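Local coordinates for protein fructokinase (Vibrio cholerae serotype O1, PDB 5YGG) that phosphorylates fructose with ATP as a PfkB-family carbohydrate kinase, here held with fructose, ADP, a calcium ion and a potassium ion, at residues 47-52 with 307-312; 168-173 with 197-202. The protein carries 2 engineered substitutions. All blocks are in the same frame, centred on the assembly; numbering follows the deposited sequence.

Contact 1. Residues 47-52 with 307-312. With K (potassium ion), chain E; FRU (beta-D-fructofuranose), chain C.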
ATOM      1  N   PRO A  47       1.975 -18.050  -2.168  1.00  7.64           N
ATOM      2  CA  PRO A  47       2.993 -18.939  -2.741  1.00 11.21           C
ATOM      3  C   PRO A  47       4.393 -18.685  -2.193  1.00 12.57           C
ATOM      4  O   PRO A  47       5.180 -19.630  -2.143  1.00  8.96           O
ATOM      5  CB  PRO A  47       2.935 -18.637  -4.249  1.00 11.90           C
ATOM      6  CG  PRO A  47       2.264 -17.305  -4.367  1.00 12.12           C
ATOM      7  CD  PRO A  47       1.307 -17.230  -3.203  1.00  9.92           C
ATOM      8  N   ALA A  48       4.695 -17.458  -1.773  1.00  8.92           N
ATOM      9  CA  ALA A  48       5.973 -17.190  -1.126  1.00  7.65           C
ATOM     10  C   ALA A  48       6.051 -17.908   0.227  1.00  8.94           C
ATOM     11  O   ALA A  48       7.097 -18.454   0.584  1.00 10.34           O
ATOM     12  CB  ALA A  48       6.188 -15.681  -0.961  1.00  8.17           C
ATOM     13  N   ASN A  49       4.933 -17.940   0.954  1.00  7.85           N
ATOM     14  CA  ASN A  49       4.871 -18.659   2.230  1.00  8.90           C
ATOM     15  C   ASN A  49       5.152 -20.149   2.021  1.00  8.74           C
ATOM     16  O   ASN A  49       5.947 -20.746   2.746  1.00  8.15           O
ATOM     17  CB  ASN A  49       3.499 -18.492   2.898  1.00  7.72           C
ATOM     18  CG  ASN A  49       3.157 -17.047   3.201  1.00  9.18           C
ATOM     19  OD1 ASN A  49       1.976 -16.673   3.271  1.00 12.88           O
ATOM     20  ND2 ASN A  49       4.173 -16.231   3.403  1.00  5.93           N
ATOM     21  N   VAL A  50       4.513 -20.741   1.011  1.00  5.95           N
ATOM     22  CA  VAL A  50       4.708 -22.165   0.761  1.00  7.46           C
ATOM     23  C   VAL A  50       6.162 -22.435   0.390  1.00  7.04           C
ATOM     24  O   VAL A  50       6.752 -23.422   0.831  1.00  7.97           O
ATOM     25  CB  VAL A  50       3.784 -22.684  -0.360  1.00  6.89           C
ATOM     26  CG1 VAL A  50       4.019 -24.184  -0.595  1.00  9.96           C
ATOM     27  CG2 VAL A  50       2.317 -22.416  -0.007  1.00  6.90           C
ATOM     28  N   ALA A  51       6.743 -21.544  -0.413  1.00  6.55           N
ATOM     29  CA  ALA A  51       8.134 -21.706  -0.834  1.00  8.92           C
ATOM     30  C   ALA A  51       9.063 -21.721   0.373  1.00 11.55           C
ATOM     31  O   ALA A  51       9.945 -22.582   0.487  1.00  9.02           O
ATOM     32  CB  ALA A  51       8.540 -20.598  -1.790  1.00  7.20           C
ATOM     33  N   VAL A  52       8.849 -20.783   1.285  1.00  8.30           N
ATOM     34  CA  VAL A  52       9.681 -20.703   2.473  1.00  8.05           C
ATOM     35  C   VAL A  52       9.424 -21.912   3.374  1.00 10.53           C
ATOM     36  O   VAL A  52      10.363 -22.456   3.947  1.00 12.67           O
ATOM     37  CB  VAL A  52       9.441 -19.396   3.250  1.00  7.79           C
ATOM     38  CG1 VAL A  52      10.138 -19.440   4.598  1.00  8.12           C
ATOM     39  CG2 VAL A  52       9.942 -18.195   2.438  1.00  7.57           C
ATOM     40  N   GLY A 307       3.044 -13.123  11.697  1.00  9.28           N
ATOM     41  CA  GLY A 307       3.658 -13.216  10.386  1.00 11.67           C
ATOM     42  C   GLY A 307       3.415 -14.585   9.796  1.00 10.23           C
ATOM     43  O   GLY A 307       3.483 -15.592  10.500  1.00 10.68           O
ATOM     44  N   ALA A 308       3.142 -14.639   8.500  1.00  9.91           N
ATOM     45  CA  ALA A 308       2.933 -15.925   7.839  1.00  9.89           C
ATOM     46  C   ALA A 308       4.173 -16.823   7.874  1.00 12.75           C
ATOM     47  O   ALA A 308       4.046 -18.043   7.968  1.00 14.23           O
ATOM     48  CB  ALA A 308       2.504 -15.705   6.392  1.00  8.10           C
ATOM     49  N   MET A 309       5.365 -16.230   7.782  1.00  9.07           N
ATOM     50  CA  MET A 309       6.587 -17.028   7.632  1.00  9.30           C
ATOM     51  C   MET A 309       7.332 -17.278   8.933  1.00  8.66           C
ATOM     52  O   MET A 309       8.181 -18.171   9.014  1.00 12.65           O
ATOM     53  CB  MET A 309       7.540 -16.347   6.655  1.00  8.88           C
ATOM     54  CG  MET A 309       7.030 -16.307   5.231  1.00  7.48           C
ATOM     55  SD  MET A 309       8.230 -15.449   4.205  1.00 10.32           S
ATOM     56  CE  MET A 309       7.417 -15.456   2.579  1.00  7.74           C
ATOM     57  N   THR A 310       7.007 -16.487   9.945  1.00  8.43           N
ATOM     58  CA  THR A 310       7.851 -16.396  11.124  1.00  7.96           C
ATOM     59  C   THR A 310       8.040 -17.742  11.808  1.00  8.54           C
ATOM     60  O   THR A 310       9.157 -18.113  12.178  1.00 10.59           O
ATOM     61  CB  THR A 310       7.260 -15.405  12.114  1.00  9.39           C
ATOM     62  OG1 THR A 310       6.944 -14.183  11.415  1.00  9.60           O
ATOM     63  CG2 THR A 310       8.248 -15.115  13.226  1.00  9.78           C
ATOM     64  N   ALA A 311       6.956 -18.496  11.933  1.00 11.02           N
ATOM     65  CA  ALA A 311       7.019 -19.732  12.701  1.00  8.96           C
ATOM     66  C   ALA A 311       6.985 -20.985  11.834  1.00  8.49           C
ATOM     67  O   ALA A 311       6.732 -22.081  12.335  1.00 12.74           O
ATOM     68  CB  ALA A 311       5.893 -19.765  13.714  1.00 10.19           C
ATOM     69  N   LEU A 312       7.256 -20.833  10.542  1.00  8.69           N
ATOM     70  CA  LEU A 312       7.381 -22.006   9.680  1.00  9.57           C
ATOM     71  C   LEU A 312       8.525 -22.874  10.191  1.00  9.40           C
ATOM     72  O   LEU A 312       9.665 -22.403  10.278  1.00  9.85           O
ATOM     73  CB  LEU A 312       7.615 -21.584   8.229  1.00  7.11           C
ATOM     74  CG  LEU A 312       6.449 -20.816   7.596  1.00  7.69           C
ATOM     75  CD1 LEU A 312       6.777 -20.424   6.162  1.00  7.15           C
ATOM     76  CD2 LEU A 312       5.246 -21.723   7.606  1.00  8.89           C
TER
HETATM   77  K     K E 604       1.423 -16.708  11.882  1.00 12.77           K
HETATM   78  C1  FRU C 602      -2.382 -13.194  -0.194  1.00 12.96           C
HETATM   79  C2  FRU C 602      -2.455 -13.417   1.337  1.00 14.11           C
HETATM   80  C3  FRU C 602      -1.229 -12.858   2.076  1.00 15.38           C
HETATM   81  C4  FRU C 602      -1.017 -13.694   3.106  1.00 14.74           C
HETATM   82  C5  FRU C 602      -1.448 -15.145   2.504  1.00 16.54           C
HETATM   83  C6  FRU C 602      -1.938 -16.097   3.564  1.00 17.29           C
HETATM   84  O1  FRU C 602      -1.449 -14.058  -0.835  1.00  9.20           O
HETATM   85  O2  FRU C 602      -3.553 -12.915   1.799  1.00 13.62           O
HETATM   86  O3  FRU C 602      -1.584 -11.497   2.540  1.00 14.96           O
HETATM   87  O4  FRU C 602       0.366 -13.764   3.539  1.00 10.66           O
HETATM   88  O5  FRU C 602      -2.414 -14.949   1.645  1.00 17.27           O
HETATM   89  O6  FRU C 602      -2.432 -17.252   2.887  1.00 18.63           O
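The fructose pocket and the potassium site of this PfkB-family kinase adjoin where Asn49 of helix 46-56 meets Ala308 and Met309, in the loop between helix 285-302 and helix 315-322. The amide of Asn49 lies beside fructose O4, and the residue belongs to the sugar pocket. With its CG set beside the backbone N (chi1 -60°), the side chain reaches the loop, and Asn49 CG comes 3.5 Å from Ala308 CB. Met309 is the main bridge to the helix. Its chain is fully extended beyond CG (chi2 179°), crosses Asn49 and Val52 at about a right angle, and ends over the first turn of the segment. There Met309 CE rests 3.8 Å from Ala48 CB and 3.6 Å from Ala48 O. Met309 SD lies 3.7 Å from Val52 CG2. Val52 thus presents one methyl to the sulfur and the other to Leu312, whose CD1 is 3.8 Å from Val52 CG1. A type I beta turn from Met309 to Leu312 brings these two loop side chains back to the same helix. All six touching residues are buried; Met309, Leu312, Val52 and the alanines make the apolar contacts, and the Arg56 NE to Leu312 O hydrogen bond adds a polar link at that helix's end. Helix 71-82 completes the surroundings, touching Ala48, Val52 and Met309, and Leu312 also meets Ala267 of helix 264-278. Just before Ala308, Gly307 O coordinates potassium at 2.7 Å, alongside Gln305 O, Asp260 OD2, Thr262 O and Ala302 O.

Contact 2. Residues 168-173 with 197-202. With ADP (adenosine-5'-diphosphate), chain B.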
ATOM      1  N   TYR A 168       3.872 -32.330 -11.848  1.00  9.82           N
ATOM      2  CA  TYR A 168       2.654 -32.406 -11.051  1.00  9.79           C
ATOM      3  C   TYR A 168       2.192 -31.019 -10.657  1.00  7.57           C
ATOM      4  O   TYR A 168       3.014 -30.128 -10.441  1.00  6.91           O
ATOM      5  CB  TYR A 168       2.891 -33.250  -9.800  1.00  9.21           C
ATOM      6  CG  TYR A 168       3.422 -34.622 -10.136  1.00  8.44           C
ATOM      7  CD1 TYR A 168       2.603 -35.567 -10.727  1.00 16.09           C
ATOM      8  CD2 TYR A 168       4.741 -34.972  -9.869  1.00 10.31           C
ATOM      9  CE1 TYR A 168       3.072 -36.828 -11.043  1.00 11.52           C
ATOM     10  CE2 TYR A 168       5.223 -36.241 -10.192  1.00 16.20           C
ATOM     11  CZ  TYR A 168       4.378 -37.158 -10.776  1.00 14.60           C
ATOM     12  OH  TYR A 168       4.827 -38.420 -11.109  1.00 21.50           O
ATOM     13  N   VAL A 169       0.876 -30.855 -10.526  1.00  8.34           N
ATOM     14  CA  VAL A 169       0.276 -29.554 -10.229  1.00  6.82           C
ATOM     15  C   VAL A 169      -0.496 -29.553  -8.915  1.00  8.64           C
ATOM     16  O   VAL A 169      -1.365 -30.403  -8.687  1.00 10.06           O
ATOM     17  CB  VAL A 169      -0.667 -29.127 -11.374  1.00  6.75           C
ATOM     18  CG1 VAL A 169      -1.457 -27.874 -10.997  1.00  9.02           C
ATOM     19  CG2 VAL A 169       0.138 -28.899 -12.659  1.00  7.98           C
ATOM     20  N   SER A 170      -0.153 -28.598  -8.052  1.00  7.65           N
ATOM     21  CA  SER A 170      -0.836 -28.389  -6.782  1.00  7.81           C
ATOM     22  C   SER A 170      -1.584 -27.063  -6.840  1.00  7.75           C
ATOM     23  O   SER A 170      -1.036 -26.065  -7.298  1.00  9.58           O
ATOM     24  CB  SER A 170       0.179 -28.386  -5.632  1.00  7.65           C
ATOM     25  OG  SER A 170      -0.410 -28.045  -4.388  1.00  8.73           O
ATOM     26  N   PHE A 171      -2.832 -27.065  -6.385  1.00  7.77           N
ATOM     27  CA  PHE A 171      -3.663 -25.866  -6.407  1.00 10.08           C
ATOM     28  C   PHE A 171      -4.352 -25.676  -5.070  1.00  9.85           C
ATOM     29  O   PHE A 171      -4.971 -26.596  -4.530  1.00 11.27           O
ATOM     30  CB  PHE A 171      -4.708 -25.957  -7.530  1.00  9.37           C
ATOM     31  CG  PHE A 171      -5.566 -24.718  -7.685  1.00  8.12           C
ATOM     32  CD1 PHE A 171      -4.993 -23.480  -7.904  1.00  9.75           C
ATOM     33  CD2 PHE A 171      -6.947 -24.808  -7.651  1.00 13.89           C
ATOM     34  CE1 PHE A 171      -5.772 -22.342  -8.069  1.00 10.69           C
ATOM     35  CE2 PHE A 171      -7.742 -23.670  -7.813  1.00 16.83           C
ATOM     36  CZ  PHE A 171      -7.150 -22.438  -8.019  1.00 11.17           C
ATOM     37  N   ASP A 172      -4.228 -24.470  -4.533  1.00  8.57           N
ATOM     38  CA  ASP A 172      -4.884 -24.078  -3.305  1.00 10.06           C
ATOM     39  C   ASP A 172      -5.635 -22.803  -3.652  1.00 13.07           C
ATOM     40  O   ASP A 172      -5.007 -21.761  -3.797  1.00 11.50           O
ATOM     41  CB  ASP A 172      -3.837 -23.856  -2.202  1.00  9.03           C
ATOM     42  CG  ASP A 172      -4.425 -23.280  -0.911  1.00 12.54           C
ATOM     43  OD1 ASP A 172      -5.663 -23.138  -0.786  1.00 10.73           O
ATOM     44  OD2 ASP A 172      -3.619 -22.989   0.001  1.00 13.88           O
ATOM     45  N   PRO A 173      -6.968 -22.887  -3.815  1.00 16.01           N
ATOM     46  CA  PRO A 173      -7.732 -21.688  -4.192  1.00 14.89           C
ATOM     47  C   PRO A 173      -7.356 -20.460  -3.363  1.00 14.53           C
ATOM     48  O   PRO A 173      -7.044 -19.429  -3.955  1.00 13.07           O
ATOM     49  CB  PRO A 173      -9.183 -22.106  -3.944  1.00 19.00           C
ATOM     50  CG  PRO A 173      -9.182 -23.563  -4.245  1.00 16.54           C
ATOM     51  CD  PRO A 173      -7.828 -24.080  -3.742  1.00 15.99           C
ATOM     52  N   ALA A 197      -5.546 -29.898 -11.626  1.00 10.06           N
ATOM     53  CA  ALA A 197      -4.586 -30.202 -10.561  1.00 11.59           C
ATOM     54  C   ALA A 197      -4.488 -31.681 -10.196  1.00 12.77           C
ATOM     55  O   ALA A 197      -5.459 -32.433 -10.323  1.00 11.19           O
ATOM     56  CB  ALA A 197      -4.920 -29.394  -9.321  1.00 10.59           C
ATOM     57  N   ASP A 198      -3.303 -32.079  -9.734  1.00  8.43           N
ATOM     58  CA  ASP A 198      -3.083 -33.405  -9.154  1.00  6.69           C
ATOM     59  C   ASP A 198      -3.463 -33.393  -7.690  1.00  9.08           C
ATOM     60  O   ASP A 198      -3.933 -34.393  -7.139  1.00  8.30           O
ATOM     61  CB  ASP A 198      -1.623 -33.835  -9.303  1.00 11.03           C
ATOM     62  CG  ASP A 198      -1.239 -34.051 -10.742  1.00 14.95           C
ATOM     63  OD1 ASP A 198      -1.592 -35.126 -11.285  1.00 14.27           O
ATOM     64  OD2 ASP A 198      -0.614 -33.149 -11.329  1.00 10.86           O
ATOM     65  N   VAL A 199      -3.225 -32.247  -7.061  1.00 10.93           N
ATOM     66  CA  VAL A 199      -3.459 -32.069  -5.634  1.00  8.93           C
ATOM     67  C   VAL A 199      -4.230 -30.781  -5.454  1.00  9.08           C
ATOM     68  O   VAL A 199      -3.831 -29.761  -5.989  1.00  9.51           O
ATOM     69  CB  VAL A 199      -2.132 -31.982  -4.832  1.00  7.92           C
ATOM     70  CG1 VAL A 199      -2.411 -31.666  -3.361  1.00  6.98           C
ATOM     71  CG2 VAL A 199      -1.336 -33.268  -4.980  1.00  9.71           C
ATOM     72  N   VAL A 200      -5.351 -30.833  -4.736  1.00  8.19           N
ATOM     73  CA  VAL A 200      -6.093 -29.617  -4.435  1.00  7.83           C
ATOM     74  C   VAL A 200      -6.318 -29.551  -2.946  1.00 11.99           C
ATOM     75  O   VAL A 200      -6.733 -30.538  -2.335  1.00 12.04           O
ATOM     76  CB  VAL A 200      -7.454 -29.550  -5.156  1.00 10.67           C
ATOM     77  CG1 VAL A 200      -8.137 -28.203  -4.890  1.00 10.02           C
ATOM     78  CG2 VAL A 200      -7.272 -29.721  -6.654  1.00  9.52           C
ATOM     79  N   LYS A 201      -6.044 -28.389  -2.366  1.00 10.12           N
ATOM     80  CA  LYS A 201      -6.332 -28.159  -0.959  1.00  9.02           C
ATOM     81  C   LYS A 201      -7.423 -27.106  -0.811  1.00 10.07           C
ATOM     82  O   LYS A 201      -7.306 -26.023  -1.386  1.00 12.78           O
ATOM     83  CB  LYS A 201      -5.071 -27.710  -0.224  1.00  9.07           C
ATOM     84  CG  LYS A 201      -5.306 -27.318   1.227  1.00 16.81           C
ATOM     85  CD  LYS A 201      -5.210 -25.808   1.394  1.00 23.08           C
ATOM     86  CE  LYS A 201      -5.312 -25.396   2.840  1.00 21.84           C
ATOM     87  NZ  LYS A 201      -5.511 -23.926   2.952  1.00 14.36           N
ATOM     88  N   PHE A 202      -8.472 -27.434  -0.057  1.00 10.98           N
ATOM     89  CA  PHE A 202      -9.550 -26.502   0.292  1.00 11.79           C
ATOM     90  C   PHE A 202      -9.626 -26.273   1.800  1.00 13.72           C
ATOM     91  O   PHE A 202      -9.346 -27.183   2.561  1.00 15.88           O
ATOM     92  CB  PHE A 202     -10.938 -27.029  -0.119  1.00 10.66           C
ATOM     93  CG  PHE A 202     -11.119 -27.301  -1.589  1.00 12.43           C
ATOM     94  CD1 PHE A 202     -11.477 -26.282  -2.459  1.00 11.02           C
ATOM     95  CD2 PHE A 202     -11.016 -28.594  -2.080  1.00 10.36           C
ATOM     96  CE1 PHE A 202     -11.678 -26.544  -3.809  1.00 14.39           C
ATOM     97  CE2 PHE A 202     -11.222 -28.860  -3.424  1.00 13.18           C
ATOM     98  CZ  PHE A 202     -11.549 -27.835  -4.288  1.00 12.95           C
TER
HETATM   99  PB  ADP B 601      -7.158 -22.440   6.079  1.00116.41           P
HETATM  100  O1B ADP B 601      -8.650 -22.070   6.150  1.00117.15           O
HETATM  101  O2B ADP B 601      -6.420 -21.340   5.433  1.00115.00           O
HETATM  102  O3B ADP B 601      -6.967 -23.725   5.251  1.00115.08           O
HETATM  103  PA  ADP B 601      -7.237 -23.783   8.645  1.00113.52           P
HETATM  104  O1A ADP B 601      -8.014 -23.018   9.746  1.00116.31           O
HETATM  105  O2A ADP B 601      -8.186 -24.735   7.952  1.00112.13           O
HETATM  106  O3A ADP B 601      -6.582 -22.714   7.560  1.00161.62           O
HETATM  107  O5' ADP B 601      -6.064 -24.598   9.308  1.00 45.05           O
HETATM  108  C5' ADP B 601      -4.902 -24.856   8.548  1.00 39.52           C
HETATM  109  C4' ADP B 601      -4.241 -25.938   9.049  1.00 38.66           C
HETATM  110  O4' ADP B 601      -3.331 -25.507  10.196  1.00 44.29           O
HETATM  111  C3' ADP B 601      -5.229 -26.983   9.688  1.00 43.54           C
HETATM  112  O3' ADP B 601      -5.517 -28.091   8.757  1.00 41.99           O
HETATM  113  C2' ADP B 601      -4.611 -27.435  10.707  1.00 41.25           C
HETATM  114  O2' ADP B 601      -3.767 -28.572  10.308  1.00 36.27           O
HETATM  115  C1' ADP B 601      -3.690 -26.191  11.252  1.00 49.15           C
HETATM  116  N9  ADP B 601      -4.422 -25.396  12.156  1.00 51.88           N
HETATM  117  C8  ADP B 601      -5.171 -24.270  12.069  1.00 52.25           C
HETATM  118  N7  ADP B 601      -5.636 -23.983  13.307  1.00 49.83           N
HETATM  119  C5  ADP B 601      -5.171 -24.934  14.167  1.00 49.40           C
HETATM  120  C6  ADP B 601      -5.338 -25.111  15.528  1.00 50.18           C
HETATM  121  N6  ADP B 601      -5.977 -24.489  16.528  1.00 50.59           N
HETATM  122  N1  ADP B 601      -4.751 -26.169  16.154  1.00 46.02           N
HETATM  123  C2  ADP B 601      -3.996 -27.053  15.431  1.00 46.28           C
HETATM  124  N3  ADP B 601      -3.825 -26.891  14.095  1.00 41.56           N
HETATM  125  C4  ADP B 601      -4.419 -25.815  13.461  1.00 47.99           C
HETATM  126  O   HOH W   1      -3.632 -21.665   2.293  1.00 14.16           O
HETATM  127  O   HOH W   2      -6.921 -22.284   1.365  1.00 20.37           O
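Val169 and Asp198 begin a backbone ladder between two parallel strands, 168-172 and 199-202, whose axes approach to 4.8 Å at an angle of 10°. Val169 O accepts twice, from Asp198 N at 2.8 Å and from Val199 N at 3.1 Å, the second donor lying in the carbonyl plane. Further along, Phe171 N binds Val199 O at 2.9 Å and Lys201 N binds Phe171 O at 3.0 Å, the alternation expected of parallel strands. One side chain extends the ladder: Asp198 turns its carboxylate back (chi1 -66°) so that the anti lone pair of Asp198 OD2 takes Val169 N at 2.9 Å. The same oxygen sits at the edge of the Tyr168 ring, near its plane.

Charged contacts gather at Asp172 and Lys201. Their side chains lie side by side and point the same way, but the salt bridge is long, 3.6 Å from Asp172 OD2 to Lys201 NZ. Two waters strengthen the link: each donates to a different carboxylate oxygen of Asp172 and accepts from Lys201 NZ. Lys201 NZ also donates to ADP O3B at 2.7 Å, which probably offsets charge on the phosphate.

On the face bearing Phe171 and Val200, Phe171 CB meets Ala197 CB; nearby, Pro173 CG meets Phe202 CE1 obliquely. Helix 186-194 packs on Phe171 and Pro173, whereas helix 264-278 lies against Ser170, Asp172 and Lys201. Strand 168-172, helix 186-194 and strand 199-203 together form a beta-alpha-beta crossover in the central sheet of the ribokinase-type fold, with the nucleotide-binding Lys201 on the second strand, 199-203.

Overall arrangement
Contacts 1 and 2 lie on opposite sides of the chain's centre, with centres 18 Å apart and nearest atoms about 6 Å apart, and they do not touch. In sequence, both segments of contact 2 fall within the 254 residues that separate the two segments of contact 1. The substrate sites relate them: contact 1 borders fructose, with potassium bound at Gly307 O, and contact 2 borders the ADP phosphate. The side chain of Asp172 is about 7 Å from fructose, and that of Leu312 about 10 Å from ADP. The bound calcium lies about 4 Å from the Lys201 side chain and about 9 Å from that of Asn49. Asp266, a fructose-binding residue on helix 264-278, neighbours both Asn49 and Asp172.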